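Local coordinates for ethylbenzene dehydrogenase alpha-subunit (Aromatoleum aromaticum, PDB 2IVF), which belongs to the molybdopterin oxidoreductase family and, in a three-chain assembly, binds a molybdenum atom, MGD, MD1 and an iron/sulfur cluster, at residues S311-D316 with S426-L431; L331-R336 with T809-F814. All coordinates share one frame; numbering follows the deposited sequence.

Interaction 1: S311-D316 with S426-L431; sequences SQVMID and SLIREL
V313 turns CG1 anti to its backbone N (chi1 168°), which leaves CG2 anti to its carbonyl carbon, and both methyls meet helix 425-437. Across from it, the I428 chi1 of -66° sets CG1 anti to the carbonyl carbon and CG2 anti to the backbone N, and CG2 is the side-chain atom nearest V313. The two valine branches take different parts of the helix. V313 CG2 lies 4.4 Å from I428 CG2. The same methyl is 4.3 Å from I428 O. V313 CG1 lies 4.1 Å from the O of R429, and the CG methylene of R429 comes to 4.5 Å from that same CG1. A single valine side chain is thus laid against the backbone and side chains of one helix turn. P414, at the start of helix 414-421, touches V313, I428 and R429.

Helix 425-437 packs through L427 and L431 on strand 294-296 of the parallel sheet, and helix 303-316 packs on helix 454-467. Both segments belong to the molybdopterin oxidoreductase family region, with the I428 side chain about 13 Å from the bound MGD. Past its methylenes R429 reaches E415 of helix 414-421 in a salt bridge through NH2. D316 OD2 remains 6.5 Å from R429 NH2, too far for a bond, although their opposite charges may attract weakly. S426 OG bonds to E286 and I287 of the beta-subunit. No hydrogen bond joins 311-316 to 426-431. With just 116 Å² buried, this helix-helix contact rests on loose van der Waals packing, while R429 pairs with E415, and E430 with K434 and with R279 of the beta-subunit.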
ATOM      1  N   SER A 311      -0.288  32.151 -11.792  1.00 21.71           N
ATOM      2  CA  SER A 311       0.562  33.299 -11.568  1.00 21.47           C
ATOM      3  C   SER A 311       0.104  34.467 -12.399  1.00 22.27           C
ATOM      4  O   SER A 311       0.136  35.606 -11.938  1.00 23.17           O
ATOM      5  CB  SER A 311       1.994  32.967 -11.921  1.00 22.55           C
ATOM      6  OG  SER A 311       2.448  31.877 -11.142  1.00 22.06           O
ATOM      7  N   GLN A 312      -0.304  34.199 -13.649  1.00 21.04           N
ATOM      8  CA  GLN A 312      -0.792  35.235 -14.519  1.00 21.05           C
ATOM      9  C   GLN A 312      -2.030  35.879 -13.928  1.00 21.03           C
ATOM     10  O   GLN A 312      -2.184  37.094 -13.976  1.00 21.65           O
ATOM     11  CB  GLN A 312      -1.087  34.694 -15.913  1.00 19.93           C
ATOM     12  CG  GLN A 312      -1.275  35.771 -16.972  1.00 22.27           C
ATOM     13  CD  GLN A 312      -2.664  36.411 -17.033  1.00 24.29           C
ATOM     14  OE1 GLN A 312      -2.812  37.488 -17.623  1.00 29.47           O
ATOM     15  NE2 GLN A 312      -3.665  35.779 -16.420  1.00 21.23           N
ATOM     16  N   VAL A 313      -2.885  35.070 -13.334  1.00 20.69           N
ATOM     17  CA  VAL A 313      -4.087  35.580 -12.674  1.00 21.28           C
ATOM     18  C   VAL A 313      -3.747  36.554 -11.550  1.00 21.31           C
ATOM     19  O   VAL A 313      -4.270  37.674 -11.509  1.00 21.05           O
ATOM     20  CB  VAL A 313      -4.972  34.448 -12.194  1.00 21.20           C
ATOM     21  CG1 VAL A 313      -6.091  34.965 -11.229  1.00 23.12           C
ATOM     22  CG2 VAL A 313      -5.567  33.728 -13.368  1.00 19.50           C
ATOM     23  N   MET A 314      -2.855  36.133 -10.650  1.00 22.13           N
ATOM     24  CA  MET A 314      -2.477  36.938  -9.525  1.00 22.18           C
ATOM     25  C   MET A 314      -1.777  38.198  -9.949  1.00 21.29           C
ATOM     26  O   MET A 314      -1.938  39.225  -9.307  1.00 22.33           O
ATOM     27  CB  MET A 314      -1.555  36.157  -8.583  1.00 21.71           C
ATOM     28  CG  MET A 314      -2.181  34.949  -7.958  1.00 23.45           C
ATOM     29  SD  MET A 314      -1.138  34.247  -6.654  1.00 25.72           S
ATOM     30  CE  MET A 314      -0.187  33.075  -7.586  1.00 23.63           C
ATOM     31  N   ILE A 315      -0.985  38.135 -11.009  1.00 22.03           N
ATOM     32  CA  ILE A 315      -0.315  39.353 -11.475  1.00 22.32           C
ATOM     33  C   ILE A 315      -1.336  40.267 -12.151  1.00 23.28           C
ATOM     34  O   ILE A 315      -1.466  41.434 -11.780  1.00 24.42           O
ATOM     35  CB  ILE A 315       0.918  39.014 -12.348  1.00 22.37           C
ATOM     36  CG1 ILE A 315       2.004  38.397 -11.438  1.00 21.90           C
ATOM     37  CG2 ILE A 315       1.441  40.258 -13.125  1.00 21.21           C
ATOM     38  CD1 ILE A 315       3.191  37.849 -12.172  1.00 22.86           C
ATOM     39  N   ASP A 316      -2.088  39.738 -13.104  1.00 23.63           N
ATOM     40  CA  ASP A 316      -3.014  40.551 -13.873  1.00 24.86           C
ATOM     41  C   ASP A 316      -4.100  41.214 -12.998  1.00 24.67           C
ATOM     42  O   ASP A 316      -4.501  42.356 -13.239  1.00 25.59           O
ATOM     43  CB  ASP A 316      -3.661  39.658 -14.921  1.00 25.63           C
ATOM     44  CG  ASP A 316      -4.400  40.429 -15.979  1.00 29.57           C
ATOM     45  OD1 ASP A 316      -3.888  41.467 -16.439  1.00 32.49           O
ATOM     46  OD2 ASP A 316      -5.488  39.970 -16.377  1.00 34.20           O
ATOM     47  N   SER A 426     -12.235  28.413 -15.769  1.00 23.47           N
ATOM     48  CA  SER A 426     -12.938  28.759 -14.536  1.00 23.90           C
ATOM     49  C   SER A 426     -12.125  28.327 -13.330  1.00 24.02           C
ATOM     50  O   SER A 426     -12.037  29.026 -12.327  1.00 24.51           O
ATOM     51  CB  SER A 426     -14.339  28.131 -14.524  1.00 23.93           C
ATOM     52  OG  SER A 426     -14.313  26.703 -14.706  1.00 24.12           O
ATOM     53  N   LEU A 427     -11.527  27.157 -13.440  1.00 24.70           N
ATOM     54  CA  LEU A 427     -10.774  26.572 -12.345  1.00 24.33           C
ATOM     55  C   LEU A 427      -9.384  27.210 -12.186  1.00 23.57           C
ATOM     56  O   LEU A 427      -8.877  27.379 -11.083  1.00 23.50           O
ATOM     57  CB  LEU A 427     -10.681  25.056 -12.594  1.00 24.01           C
ATOM     58  CG  LEU A 427     -10.219  24.143 -11.487  1.00 26.39           C
ATOM     59  CD1 LEU A 427     -10.877  24.526 -10.099  1.00 26.88           C
ATOM     60  CD2 LEU A 427     -10.462  22.674 -11.855  1.00 24.10           C
ATOM     61  N   ILE A 428      -8.747  27.521 -13.299  1.00 24.15           N
ATOM     62  CA  ILE A 428      -7.511  28.294 -13.283  1.00 24.35           C
ATOM     63  C   ILE A 428      -7.745  29.649 -12.574  1.00 25.37           C
ATOM     64  O   ILE A 428      -7.000  30.033 -11.645  1.00 23.98           O
ATOM     65  CB  ILE A 428      -6.997  28.521 -14.696  1.00 25.34           C
ATOM     66  CG1 ILE A 428      -6.580  27.168 -15.321  1.00 22.43           C
ATOM     67  CG2 ILE A 428      -5.847  29.583 -14.668  1.00 24.21           C
ATOM     68  CD1 ILE A 428      -5.983  27.247 -16.813  1.00 24.47           C
ATOM     69  N   ARG A 429      -8.807  30.344 -12.968  1.00 24.74           N
ATOM     70  CA  ARG A 429      -9.088  31.658 -12.383  1.00 25.72           C
ATOM     71  C   ARG A 429      -9.485  31.533 -10.916  1.00 24.72           C
ATOM     72  O   ARG A 429      -8.987  32.293 -10.077  1.00 24.01           O
ATOM     73  CB  ARG A 429     -10.144  32.409 -13.184  1.00 25.57           C
ATOM     74  CG  ARG A 429     -10.041  33.928 -13.021  1.00 28.90           C
ATOM     75  CD  ARG A 429     -10.727  34.688 -14.109  1.00 32.03           C
ATOM     76  NE  ARG A 429      -9.931  34.924 -15.306  1.00 37.73           N
ATOM     77  CZ  ARG A 429     -10.358  34.703 -16.553  1.00 41.26           C
ATOM     78  NH1 ARG A 429     -11.566  34.181 -16.810  1.00 43.33           N
ATOM     79  NH2 ARG A 429      -9.552  34.989 -17.564  1.00 43.41           N
ATOM     80  N   GLU A 430     -10.350  30.565 -10.590  1.00 23.80           N
ATOM     81  CA  GLU A 430     -10.726  30.340  -9.194  1.00 23.91           C
ATOM     82  C   GLU A 430      -9.541  30.044  -8.276  1.00 22.54           C
ATOM     83  O   GLU A 430      -9.425  30.618  -7.196  1.00 20.82           O
ATOM     84  CB  GLU A 430     -11.703  29.182  -9.063  1.00 24.40           C
ATOM     85  CG  GLU A 430     -12.184  28.958  -7.629  1.00 25.25           C
ATOM     86  CD  GLU A 430     -13.194  27.810  -7.550  1.00 26.58           C
ATOM     87  OE1 GLU A 430     -13.988  27.681  -8.507  1.00 27.15           O
ATOM     88  OE2 GLU A 430     -13.139  27.074  -6.555  1.00 29.65           O
ATOM     89  N   LEU A 431      -8.686  29.122  -8.699  1.00 22.35           N
ATOM     90  CA  LEU A 431      -7.536  28.764  -7.919  1.00 23.09           C
ATOM     91  C   LEU A 431      -6.446  29.840  -7.889  1.00 23.66           C
ATOM     92  O   LEU A 431      -5.736  29.964  -6.876  1.00 24.31           O
ATOM     93  CB  LEU A 431      -6.985  27.403  -8.341  1.00 23.56           C
ATOM     94  CG  LEU A 431      -7.913  26.229  -7.973  1.00 23.46           C
ATOM     95  CD1 LEU A 431      -7.489  24.855  -8.616  1.00 26.58           C
ATOM     96  CD2 LEU A 431      -8.081  26.083  -6.421  1.00 23.68           C
TER

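Interaction 2: L331-R336 with T809-F814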
ATOM      1  N   LEU A 331      12.485  38.497  -8.410  1.00 20.01           N
ATOM      2  CA  LEU A 331      11.549  39.224  -9.265  1.00 21.22           C
ATOM      3  C   LEU A 331      11.869  40.723  -9.409  1.00 21.26           C
ATOM      4  O   LEU A 331      11.670  41.288 -10.470  1.00 21.24           O
ATOM      5  CB  LEU A 331      10.075  38.988  -8.856  1.00 21.32           C
ATOM      6  CG  LEU A 331       9.498  37.567  -8.911  1.00 24.34           C
ATOM      7  CD1 LEU A 331       7.970  37.672  -8.971  1.00 27.31           C
ATOM      8  CD2 LEU A 331      10.029  36.735 -10.028  1.00 26.89           C
ATOM      9  N   PRO A 332      12.332  41.398  -8.338  1.00 21.93           N
ATOM     10  CA  PRO A 332      12.758  42.793  -8.552  1.00 20.80           C
ATOM     11  C   PRO A 332      14.198  43.009  -9.039  1.00 20.15           C
ATOM     12  O   PRO A 332      14.595  44.148  -9.189  1.00 20.41           O
ATOM     13  CB  PRO A 332      12.608  43.402  -7.157  1.00 21.38           C
ATOM     14  CG  PRO A 332      12.932  42.289  -6.269  1.00 20.99           C
ATOM     15  CD  PRO A 332      12.341  41.053  -6.896  1.00 21.74           C
ATOM     16  N   LEU A 333      14.983  41.959  -9.273  1.00 19.99           N
ATOM     17  CA  LEU A 333      16.371  42.186  -9.676  1.00 19.86           C
ATOM     18  C   LEU A 333      16.395  42.535 -11.148  1.00 20.18           C
ATOM     19  O   LEU A 333      15.591  42.014 -11.934  1.00 19.84           O
ATOM     20  CB  LEU A 333      17.265  40.985  -9.402  1.00 20.12           C
ATOM     21  CG  LEU A 333      17.494  40.656  -7.920  1.00 20.67           C
ATOM     22  CD1 LEU A 333      18.357  39.421  -7.771  1.00 19.17           C
ATOM     23  CD2 LEU A 333      18.149  41.830  -7.153  1.00 17.57           C
ATOM     24  N   LEU A 334      17.328  43.405 -11.499  1.00 20.04           N
ATOM     25  CA  LEU A 334      17.425  43.929 -12.850  1.00 21.10           C
ATOM     26  C   LEU A 334      18.250  43.044 -13.771  1.00 21.70           C
ATOM     27  O   LEU A 334      19.298  42.499 -13.392  1.00 22.38           O
ATOM     28  CB  LEU A 334      18.019  45.308 -12.818  1.00 21.01           C
ATOM     29  CG  LEU A 334      17.216  46.406 -12.123  1.00 22.20           C
ATOM     30  CD1 LEU A 334      18.118  47.675 -12.071  1.00 18.06           C
ATOM     31  CD2 LEU A 334      15.913  46.694 -12.875  1.00 23.33           C
ATOM     32  N   VAL A 335      17.741  42.933 -14.992  1.00 21.86           N
ATOM     33  CA  VAL A 335      18.292  42.121 -16.030  1.00 21.82           C
ATOM     34  C   VAL A 335      18.538  43.038 -17.210  1.00 22.04           C
ATOM     35  O   VAL A 335      17.765  43.959 -17.470  1.00 22.25           O
ATOM     36  CB  VAL A 335      17.326  40.958 -16.394  1.00 21.69           C
ATOM     37  CG1 VAL A 335      17.913  40.122 -17.496  1.00 22.26           C
ATOM     38  CG2 VAL A 335      17.074  40.100 -15.188  1.00 19.51           C
ATOM     39  N   ARG A 336      19.660  42.813 -17.874  1.00 22.53           N
ATOM     40  CA  ARG A 336      20.097  43.591 -19.010  1.00 22.85           C
ATOM     41  C   ARG A 336      19.309  43.137 -20.222  1.00 23.33           C
ATOM     42  O   ARG A 336      19.168  41.932 -20.459  1.00 23.95           O
ATOM     43  CB  ARG A 336      21.593  43.358 -19.249  1.00 22.60           C
ATOM     44  CG  ARG A 336      22.505  43.868 -18.131  1.00 22.98           C
ATOM     45  CD  ARG A 336      23.979  43.588 -18.388  1.00 22.42           C
ATOM     46  NE  ARG A 336      24.423  44.046 -19.697  1.00 24.97           N
ATOM     47  CZ  ARG A 336      25.699  44.134 -20.078  1.00 23.07           C
ATOM     48  NH1 ARG A 336      26.689  43.817 -19.263  1.00 23.07           N
ATOM     49  NH2 ARG A 336      25.979  44.526 -21.299  1.00 22.41           N
ATOM     50  N   THR A 809      21.640  34.576  -7.021  1.00 18.89           N
ATOM     51  CA  THR A 809      21.045  35.879  -6.658  1.00 19.27           C
ATOM     52  C   THR A 809      20.872  36.119  -5.165  1.00 19.20           C
ATOM     53  O   THR A 809      20.453  37.225  -4.749  1.00 18.58           O
ATOM     54  CB  THR A 809      19.648  36.038  -7.265  1.00 18.00           C
ATOM     55  OG1 THR A 809      18.776  35.007  -6.772  1.00 17.77           O
ATOM     56  CG2 THR A 809      19.706  36.026  -8.802  1.00 19.48           C
ATOM     57  N   ARG A 810      21.167  35.087  -4.372  1.00 20.36           N
ATOM     58  CA  ARG A 810      20.918  35.052  -2.918  1.00 20.10           C
ATOM     59  C   ARG A 810      19.438  35.074  -2.544  1.00 21.19           C
ATOM     60  O   ARG A 810      19.070  35.225  -1.375  1.00 20.44           O
ATOM     61  CB  ARG A 810      21.650  36.159  -2.189  1.00 21.00           C
ATOM     62  CG  ARG A 810      23.151  35.925  -2.095  1.00 20.49           C
ATOM     63  CD  ARG A 810      23.493  34.840  -1.039  1.00 23.59           C
ATOM     64  NE  ARG A 810      24.876  34.368  -1.207  1.00 25.32           N
ATOM     65  CZ  ARG A 810      25.928  34.908  -0.612  1.00 27.65           C
ATOM     66  NH1 ARG A 810      25.780  35.932   0.200  1.00 30.19           N
ATOM     67  NH2 ARG A 810      27.150  34.432  -0.840  1.00 28.19           N
ATOM     68  N   ARG A 811      18.598  34.921  -3.554  1.00 21.32           N
ATOM     69  CA  ARG A 811      17.161  34.937  -3.382  1.00 20.38           C
ATOM     70  C   ARG A 811      16.507  33.717  -3.986  1.00 20.86           C
ATOM     71  O   ARG A 811      17.158  32.872  -4.602  1.00 19.36           O
ATOM     72  CB  ARG A 811      16.592  36.207  -3.993  1.00 20.12           C
ATOM     73  CG  ARG A 811      17.039  37.442  -3.240  1.00 19.75           C
ATOM     74  CD  ARG A 811      17.340  38.647  -4.130  1.00 20.67           C
ATOM     75  NE  ARG A 811      17.495  39.769  -3.219  1.00 21.34           N
ATOM     76  CZ  ARG A 811      18.594  40.031  -2.514  1.00 21.59           C
ATOM     77  NH1 ARG A 811      19.703  39.326  -2.693  1.00 23.23           N
ATOM     78  NH2 ARG A 811      18.595  41.048  -1.669  1.00 20.91           N
ATOM     79  N   ALA A 812      15.207  33.568  -3.715  1.00 20.41           N
ATOM     80  CA  ALA A 812      14.440  32.493  -4.323  1.00 20.56           C
ATOM     81  C   ALA A 812      14.351  32.941  -5.778  1.00 20.95           C
ATOM     82  O   ALA A 812      13.796  33.988  -6.054  1.00 21.38           O
ATOM     83  CB  ALA A 812      13.100  32.366  -3.705  1.00 19.64           C
ATOM     84  N   GLN A 813      14.912  32.145  -6.670  1.00 19.63           N
ATOM     85  CA  GLN A 813      15.351  32.638  -7.954  1.00 20.82           C
ATOM     86  C   GLN A 813      14.597  31.976  -9.080  1.00 20.41           C
ATOM     87  O   GLN A 813      14.776  30.808  -9.332  1.00 19.67           O
ATOM     88  CB  GLN A 813      16.825  32.385  -8.111  1.00 20.47           C
ATOM     89  CG  GLN A 813      17.364  32.994  -9.356  1.00 20.48           C
ATOM     90  CD  GLN A 813      18.845  32.875  -9.484  1.00 21.89           C
ATOM     91  OE1 GLN A 813      19.551  32.776  -8.479  1.00 20.87           O
ATOM     92  NE2 GLN A 813      19.340  32.908 -10.721  1.00 21.24           N
ATOM     93  N   PHE A 814      13.712  32.741  -9.710  1.00 21.41           N
ATOM     94  CA  PHE A 814      12.941  32.272 -10.849  1.00 21.22           C
ATOM     95  C   PHE A 814      13.554  32.493 -12.201  1.00 21.56           C
ATOM     96  O   PHE A 814      13.131  31.831 -13.142  1.00 22.25           O
ATOM     97  CB  PHE A 814      11.563  32.855 -10.769  1.00 21.77           C
ATOM     98  CG  PHE A 814      10.879  32.436  -9.528  1.00 21.50           C
ATOM     99  CD1 PHE A 814      10.306  31.190  -9.452  1.00 20.98           C
ATOM    100  CD2 PHE A 814      10.937  33.213  -8.403  1.00 21.29           C
ATOM    101  CE1 PHE A 814       9.753  30.737  -8.297  1.00 24.01           C
ATOM    102  CE2 PHE A 814      10.377  32.759  -7.238  1.00 22.95           C
ATOM    103  CZ  PHE A 814       9.771  31.519  -7.195  1.00 23.91           C
TER
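The F814 ring meets L331 through its CD2 atom, 4.0 Å from L331 CD2, and the leucine methyl comes in obliquely. The R811 guanidinium is likewise met obliquely by L333 CD2. At the guanidinium edge, in its plane, R811 NH1 gives a hydrogen bond of 3.0 Å to T809 O (N-H...O 160°), and NH2 bonds to the carbonyl of S370; together these fix the rotation of the group. The Q813 amide receives T809 from one face: T809 OG1 donates to Q813 OE1 at 2.9 Å and T809 N to the same oxygen at 3.1 Å, both from above the carbonyl plane, and Q951 NE2 adds a third bond to it. T809 OG1 can also accept from R811 N (3.2 Å), closing an ST turn, because it sits between backbone N and carbonyl carbon (chi1 61°). On the same residue CB and CG2 meet L333, whose CD1 is 3.7 Å from T809 CB. L333 CD1 also lies 3.9 Å from R811 CD. No hydrogen bond crosses between 331-336 and 809-814; two leucines press on a loop braced by its own polar bonds.

F358 of strand 356-360 and A369 of strand 365-369 touch both L333 and R811. L331 and F814 also touch helix 454-467, L331 at L467 and F814 at F462, L463 and A466. Strand 334-336 pairs antiparallel with 395-400, and L334 also bonds through its backbone to Y357 of strand 356-360.

From the N terminus the chain passes helix 303-316, the stretch 331-336, helix 425-437 and, much later, the loop 809-814. Interaction 1 closes a loop of 109 residues, which contains the small antiparallel sheet of 334-336, 395-400 and 385-389; interaction 2 closes one of 472 residues. The segments alternate, so the two closures cross rather than nest. Interaction 1 joins two helices, the second of which packs on strand 294-296 of the parallel sheet, whereas interaction 2 brings a distant loop to the approach to strand 334-336. Their centres are 23 Å apart and they do not touch, but helix 454-467 borders both: L463 meets S311 and F814, and L467 meets S311 and L331.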